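Local coordinates for protein phospholipase C-beta (PLC-beta) (Sepia officinalis, PDB 3QR0) that belongs to the phosphoinositide-specific phospholipase C family, a multidomain protein whose TIM-barrel fold is built from X and Y regions, with a calcium ion bound by the X region, at residues D536-A549 against Y563-R577. Sequence-based numbering, arbitrary orientation.
Sequences DRHYEMSSMVETQA and YNKKQITRIYPKGTR. With GOL (glycerol), chain I.
Two neighbouring parallel strands of the Y half of the barrel meet here, Ser542 to Val545 pairing with Thr569 to Tyr572, with a mainly helical connection between them. Arg570 N donates to Ser542 O (3.0 Å), Met544 N to Arg570 O, and Tyr572 N to Met544 O; Glu546 N, in the first turn of the helix, donates to Tyr572 O. One face carries Ser543, Arg570, Val545 and Tyr572. There the Tyr572 ring lies flat over the backbone of Val545, whose CA sits 3.8 Å from the ring centroid in a CH-pi contact. A glycerol, probably from crystallisation, bridges Tyr572 OH and Ser543 O through O1. Ser543 OG lies at the edge of the Arg570 guanidinium, 3.0 Å from NH1, while NH2 of the same arginine forms a salt bridge with the calcium ligand Glu368. Towards the other face, Ile571 CD1 presses tightly on Ala549 CB.

Beyond the C-terminal strand ends, Glu546 reaches into the loop after Tyr572. With CG between its backbone N and carbonyl carbon (chi1 71°), its chain extends to Arg577, which grips it side-on: NE to the syn lone pair of OE1 at 2.8 Å and NH2 to OE2 at 3.3 Å, the two planes only 7° apart. Lys574 N meets OE1 on its anti side (3.0 Å), so three N-H groups fix the carboxylate's rotation.

At the N-terminal end, Gln567 NE2 donates to Glu540 O (2.8 Å) from above the carbonyl plane, and Lys566 CB packs over a face of the His538 ring. A water joins His538 NE2, Asp536 OD1 and Lys566 NZ. Successive parallel strands linked by a helical crossover form the beta-alpha-beta unit of a TIM barrel, here with Arg570 directed to the calcium site.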
loop_
_atom_site.group_PDB
_atom_site.type_symbol
_atom_site.label_atom_id
_atom_site.label_comp_id
_atom_site.label_asym_id
_atom_site.label_seq_id
_atom_site.Cartn_x
_atom_site.Cartn_y
_atom_site.Cartn_z
ATOM N N ASP A 536 19.649 -30.317 2.057
ATOM C CA ASP A 536 18.469 -30.426 1.198
ATOM C C ASP A 536 17.161 -30.347 2.001
ATOM O O ASP A 536 16.163 -30.961 1.628
ATOM C CB ASP A 536 18.545 -31.743 0.401
ATOM C CG ASP A 536 17.741 -31.712 -0.898
ATOM O OD1 ASP A 536 17.350 -30.621 -1.363
ATOM O OD2 ASP A 536 17.509 -32.800 -1.459
ATOM N N ARG A 537 17.179 -29.591 3.101
ATOM C CA ARG A 537 16.007 -29.426 3.966
ATOM C C ARG A 537 15.313 -28.106 3.648
ATOM O O ARG A 537 15.770 -27.035 4.061
ATOM C CB ARG A 537 16.413 -29.465 5.440
ATOM C CG ARG A 537 16.997 -30.787 5.889
ATOM C CD ARG A 537 17.548 -30.704 7.307
ATOM N NE ARG A 537 18.506 -31.770 7.580
ATOM C CZ ARG A 537 19.283 -31.838 8.662
ATOM N NH1 ARG A 537 19.229 -30.899 9.604
ATOM N NH2 ARG A 537 20.126 -32.853 8.805
ATOM N N HIS A 538 14.196 -28.188 2.931
ATOM C CA HIS A 538 13.497 -27.000 2.432
ATOM C C HIS A 538 12.773 -26.232 3.547
ATOM O O HIS A 538 12.372 -25.084 3.354
ATOM C CB HIS A 538 12.478 -27.392 1.359
ATOM C CG HIS A 538 13.082 -27.949 0.103
ATOM N ND1 HIS A 538 12.669 -27.559 -1.152
ATOM C CD2 HIS A 538 14.048 -28.877 -0.094
ATOM C CE1 HIS A 538 13.350 -28.224 -2.068
ATOM N NE2 HIS A 538 14.194 -29.031 -1.452
ATOM N N TYR A 539 12.604 -26.881 4.696
ATOM C CA TYR A 539 11.893 -26.316 5.849
ATOM C C TYR A 539 12.860 -25.680 6.853
ATOM O O TYR A 539 12.434 -25.135 7.876
ATOM C CB TYR A 539 11.068 -27.405 6.537
ATOM C CG TYR A 539 11.884 -28.623 6.883
ATOM C CD1 TYR A 539 12.621 -28.671 8.057
ATOM C CD2 TYR A 539 11.939 -29.720 6.026
ATOM C CE1 TYR A 539 13.381 -29.770 8.380
ATOM C CE2 TYR A 539 12.706 -30.827 6.340
ATOM C CZ TYR A 539 13.422 -30.842 7.527
ATOM O OH TYR A 539 14.190 -31.924 7.870
ATOM N N GLU A 540 14.159 -25.758 6.580
ATOM C CA GLU A 540 15.124 -24.996 7.353
ATOM C C GLU A 540 15.295 -23.638 6.696
ATOM O O GLU A 540 15.339 -23.526 5.470
ATOM C CB GLU A 540 16.455 -25.731 7.480
ATOM C CG GLU A 540 16.374 -26.938 8.407
ATOM C CD GLU A 540 17.729 -27.502 8.782
ATOM O OE1 GLU A 540 18.743 -27.144 8.144
ATOM O OE2 GLU A 540 17.775 -28.327 9.718
ATOM N N MET A 541 15.340 -22.598 7.518
ATOM C CA MET A 541 15.495 -21.236 7.018
ATOM C C MET A 541 16.428 -20.483 7.938
ATOM O O MET A 541 16.767 -20.957 9.026
ATOM C CB MET A 541 14.133 -20.532 6.913
ATOM C CG MET A 541 13.361 -20.363 8.224
ATOM S SD MET A 541 13.855 -18.915 9.197
ATOM C CE MET A 541 13.272 -17.577 8.162
ATOM N N SER A 542 16.866 -19.321 7.486
ATOM C CA SER A 542 17.710 -18.483 8.302
ATOM C C SER A 542 17.175 -17.066 8.321
ATOM O O SER A 542 16.657 -16.561 7.320
ATOM C CB SER A 542 19.160 -18.540 7.821
ATOM O OG SER A 542 19.778 -19.744 8.276
ATOM N N SER A 543 17.262 -16.455 9.495
ATOM C CA SER A 543 16.871 -15.071 9.689
ATOM C C SER A 543 18.171 -14.319 9.907
ATOM O O SER A 543 18.845 -14.533 10.908
ATOM C CB SER A 543 15.937 -14.945 10.896
ATOM O OG SER A 543 15.417 -13.626 11.013
ATOM N N MET A 544 18.535 -13.479 8.941
ATOM C CA MET A 544 19.818 -12.792 8.942
ATOM C C MET A 544 19.662 -11.305 9.219
ATOM O O MET A 544 18.866 -10.623 8.563
ATOM C CB MET A 544 20.483 -12.937 7.577
ATOM C CG MET A 544 20.653 -14.350 7.087
ATOM S SD MET A 544 21.598 -14.350 5.548
ATOM C CE MET A 544 21.551 -16.092 5.120
ATOM N N VAL A 545 20.452 -10.786 10.152
ATOM C CA VAL A 545 20.586 -9.340 10.292
ATOM C C VAL A 545 21.164 -8.816 8.975
ATOM O O VAL A 545 21.848 -9.551 8.266
ATOM C CB VAL A 545 21.465 -8.958 11.505
ATOM C CG1 VAL A 545 22.946 -9.312 11.267
ATOM C CG2 VAL A 545 21.295 -7.477 11.839
ATOM N N GLU A 546 20.861 -7.572 8.613
ATOM C CA GLU A 546 21.284 -7.055 7.317
ATOM C C GLU A 546 22.791 -7.187 7.110
ATOM O O GLU A 546 23.229 -7.466 6.007
ATOM C CB GLU A 546 20.826 -5.604 7.098
ATOM C CG GLU A 546 21.527 -4.558 7.930
ATOM C CD GLU A 546 20.997 -3.154 7.657
ATOM O OE1 GLU A 546 20.142 -2.685 8.432
ATOM O OE2 GLU A 546 21.427 -2.521 6.668
ATOM N N THR A 547 23.572 -7.010 8.173
ATOM C CA THR A 547 25.026 -7.149 8.102
ATOM C C THR A 547 25.446 -8.545 7.617
ATOM O O THR A 547 26.351 -8.664 6.794
ATOM C CB THR A 547 25.681 -6.862 9.468
ATOM O OG1 THR A 547 25.180 -5.622 9.981
ATOM C CG2 THR A 547 27.198 -6.778 9.339
ATOM N N GLN A 548 24.781 -9.594 8.110
ATOM C CA GLN A 548 25.112 -10.960 7.683
ATOM C C GLN A 548 24.727 -11.169 6.227
ATOM O O GLN A 548 25.521 -11.685 5.442
ATOM C CB GLN A 548 24.425 -12.017 8.555
ATOM C CG GLN A 548 24.773 -13.471 8.168
ATOM C CD GLN A 548 24.152 -14.510 9.097
ATOM O OE1 GLN A 548 23.039 -14.333 9.583
ATOM N NE2 GLN A 548 24.871 -15.606 9.333
ATOM N N ALA A 549 23.509 -10.765 5.881
ATOM C CA ALA A 549 22.983 -10.925 4.527
ATOM C C ALA A 549 23.829 -10.176 3.498
ATOM O O ALA A 549 24.019 -10.666 2.392
ATOM C CB ALA A 549 21.535 -10.466 4.462
ATOM N N TYR A 563 20.008 -20.496 -3.329
ATOM C CA TYR A 563 19.491 -20.888 -2.010
ATOM C C TYR A 563 18.010 -20.516 -1.852
ATOM O O TYR A 563 17.196 -21.322 -1.378
ATOM C CB TYR A 563 20.334 -20.239 -0.900
ATOM C CG TYR A 563 19.730 -20.341 0.482
ATOM C CD1 TYR A 563 20.054 -21.395 1.335
ATOM C CD2 TYR A 563 18.830 -19.384 0.936
ATOM C CE1 TYR A 563 19.492 -21.489 2.607
ATOM C CE2 TYR A 563 18.264 -19.471 2.201
ATOM C CZ TYR A 563 18.599 -20.521 3.032
ATOM O OH TYR A 563 18.023 -20.590 4.280
ATOM N N ASN A 564 17.663 -19.304 -2.275
ATOM C CA ASN A 564 16.297 -18.789 -2.144
ATOM C C ASN A 564 15.278 -19.376 -3.135
ATOM O O ASN A 564 14.108 -18.996 -3.119
ATOM C CB ASN A 564 16.303 -17.256 -2.241
ATOM C CG ASN A 564 16.809 -16.592 -0.969
ATOM O OD1 ASN A 564 16.556 -17.071 0.137
ATOM N ND2 ASN A 564 17.525 -15.483 -1.120
ATOM N N LYS A 565 15.710 -20.291 -3.997
ATOM C CA LYS A 565 14.778 -20.991 -4.872
ATOM C C LYS A 565 14.044 -22.109 -4.135
ATOM O O LYS A 565 12.923 -22.454 -4.499
ATOM C CB LYS A 565 15.495 -21.532 -6.112
ATOM C CG LYS A 565 16.024 -20.417 -6.992
ATOM C CD LYS A 565 16.779 -20.918 -8.199
ATOM C CE LYS A 565 17.324 -19.743 -9.021
ATOM N NZ LYS A 565 18.427 -20.175 -9.906
ATOM N N LYS A 566 14.675 -22.651 -3.098
ATOM C CA LYS A 566 14.112 -23.756 -2.329
ATOM C C LYS A 566 13.862 -23.411 -0.864
ATOM O O LYS A 566 12.919 -23.926 -0.267
ATOM C CB LYS A 566 15.033 -24.969 -2.428
ATOM C CG LYS A 566 15.127 -25.536 -3.828
ATOM C CD LYS A 566 16.078 -26.727 -3.888
ATOM C CE LYS A 566 15.890 -27.520 -5.171
ATOM N NZ LYS A 566 16.746 -28.739 -5.199
ATOM N N GLN A 567 14.703 -22.550 -0.292
ATOM C CA GLN A 567 14.617 -22.194 1.121
ATOM C C GLN A 567 14.328 -20.713 1.303
ATOM O O GLN A 567 14.459 -19.920 0.375
ATOM C CB GLN A 567 15.903 -22.586 1.852
ATOM C CG GLN A 567 16.092 -24.099 1.934
ATOM C CD GLN A 567 17.395 -24.499 2.581
ATOM O OE1 GLN A 567 18.307 -24.975 1.910
ATOM N NE2 GLN A 567 17.494 -24.308 3.896
ATOM N N ILE A 568 13.933 -20.354 2.518
ATOM C CA ILE A 568 13.529 -18.991 2.829
ATOM C C ILE A 568 14.618 -18.239 3.589
ATOM O O ILE A 568 15.236 -18.791 4.502
ATOM C CB ILE A 568 12.230 -18.993 3.664
ATOM C CG1 ILE A 568 11.060 -19.437 2.780
ATOM C CG2 ILE A 568 11.969 -17.608 4.261
ATOM C CD1 ILE A 568 9.797 -19.736 3.528
ATOM N N THR A 569 14.834 -16.980 3.202
ATOM C CA THR A 569 15.657 -16.052 3.965
ATOM C C THR A 569 14.786 -14.923 4.493
ATOM O O THR A 569 13.991 -14.331 3.753
ATOM C CB THR A 569 16.773 -15.410 3.113
ATOM O OG1 THR A 569 17.467 -16.418 2.387
ATOM C CG2 THR A 569 17.781 -14.660 4.001
ATOM N N ARG A 570 14.935 -14.640 5.779
ATOM C CA ARG A 570 14.385 -13.430 6.371
ATOM C C ARG A 570 15.536 -12.465 6.634
ATOM O O ARG A 570 16.610 -12.878 7.057
ATOM C CB ARG A 570 13.646 -13.757 7.670
ATOM C CG ARG A 570 13.079 -12.545 8.399
ATOM C CD ARG A 570 12.135 -12.970 9.524
ATOM N NE ARG A 570 11.589 -11.807 10.220
ATOM C CZ ARG A 570 12.194 -11.151 11.212
ATOM N NH1 ARG A 570 13.381 -11.536 11.670
ATOM N NH2 ARG A 570 11.593 -10.097 11.760
ATOM N N ILE A 571 15.298 -11.183 6.389
ATOM C CA ILE A 571 16.292 -10.137 6.621
ATOM C C ILE A 571 15.696 -9.156 7.614
ATOM O O ILE A 571 14.492 -8.906 7.578
ATOM C CB ILE A 571 16.622 -9.374 5.320
ATOM C CG1 ILE A 571 16.872 -10.345 4.160
ATOM C CG2 ILE A 571 17.812 -8.424 5.536
ATOM C CD1 ILE A 571 18.215 -11.045 4.201
ATOM N N TYR A 572 16.511 -8.610 8.514
ATOM C CA TYR A 572 16.026 -7.561 9.413
ATOM C C TYR A 572 17.098 -6.506 9.690
ATOM O O TYR A 572 18.296 -6.795 9.594
ATOM C CB TYR A 572 15.469 -8.164 10.712
ATOM C CG TYR A 572 16.470 -8.931 11.527
ATOM C CD1 TYR A 572 17.188 -8.304 12.537
ATOM C CD2 TYR A 572 16.696 -10.290 11.300
ATOM C CE1 TYR A 572 18.112 -8.994 13.294
ATOM C CE2 TYR A 572 17.623 -10.996 12.062
ATOM C CZ TYR A 572 18.328 -10.340 13.056
ATOM O OH TYR A 572 19.254 -11.010 13.830
ATOM N N PRO A 573 16.669 -5.269 10.015
ATOM C CA PRO A 573 17.635 -4.181 10.155
ATOM C C PRO A 573 18.594 -4.346 11.335
ATOM O O PRO A 573 18.227 -4.891 12.372
ATOM C CB PRO A 573 16.756 -2.929 10.334
ATOM C CG PRO A 573 15.409 -3.428 10.693
ATOM C CD PRO A 573 15.279 -4.791 10.089
ATOM N N LYS A 574 19.824 -3.882 11.146
ATOM C CA LYS A 574 20.842 -3.895 12.197
ATOM C C LYS A 574 20.472 -2.999 13.384
ATOM O O LYS A 574 19.707 -2.041 13.247
ATOM C CB LYS A 574 22.201 -3.463 11.628
ATOM C CG LYS A 574 22.232 -2.049 11.048
ATOM C CD LYS A 574 23.555 -1.743 10.342
ATOM C CE LYS A 574 23.430 -0.494 9.480
ATOM N NZ LYS A 574 24.711 -0.126 8.814
ATOM N N GLY A 575 21.051 -3.308 14.537
ATOM C CA GLY A 575 20.760 -2.606 15.779
ATOM C C GLY A 575 21.126 -1.128 15.826
ATOM O O GLY A 575 20.576 -0.387 16.650
ATOM N N THR A 576 22.043 -0.692 14.963
ATOM C CA THR A 576 22.459 0.716 14.930
ATOM C C THR A 576 21.386 1.653 14.371
ATOM O O THR A 576 21.469 2.869 14.568
ATOM C CB THR A 576 23.762 0.928 14.114
ATOM O OG1 THR A 576 23.634 0.305 12.829
ATOM C CG2 THR A 576 24.957 0.345 14.844
ATOM N N ARG A 577 20.389 1.106 13.674
ATOM C CA ARG A 577 19.262 1.908 13.185
ATOM C C ARG A 577 18.265 2.150 14.315
ATOM O O ARG A 577 17.102 1.755 14.235
ATOM C CB ARG A 577 18.567 1.209 12.013
ATOM C CG ARG A 577 19.433 1.029 10.781
ATOM C CD ARG A 577 18.686 0.240 9.716
ATOM N NE ARG A 577 19.485 0.026 8.512
ATOM C CZ ARG A 577 19.643 0.911 7.528
ATOM N NH1 ARG A 577 19.063 2.108 7.573
ATOM N NH2 ARG A 577 20.399 0.592 6.487
HETATM C C1 GOL I . 20.912 -14.123 13.273
HETATM O O1 GOL I . 19.654 -13.489 13.217
HETATM C C2 GOL I . 22.025 -13.113 12.997
HETATM O O2 GOL I . 22.002 -12.688 11.650
HETATM C C3 GOL I . 23.379 -13.746 13.296
HETATM O O3 GOL I . 24.263 -12.731 13.707
HETATM O O HOH W 1 15.617 -30.470 -3.293
HETATM O O HOH W 2 18.996 -27.406 3.662
HETATM O O HOH W 3 13.231 -22.659 4.173
HETATM O O HOH W 4 10.769 -25.267 -1.289
HETATM O O HOH W 5 18.806 -21.865 6.340
HETATM O O HOH W 6 24.065 -1.867 6.547
#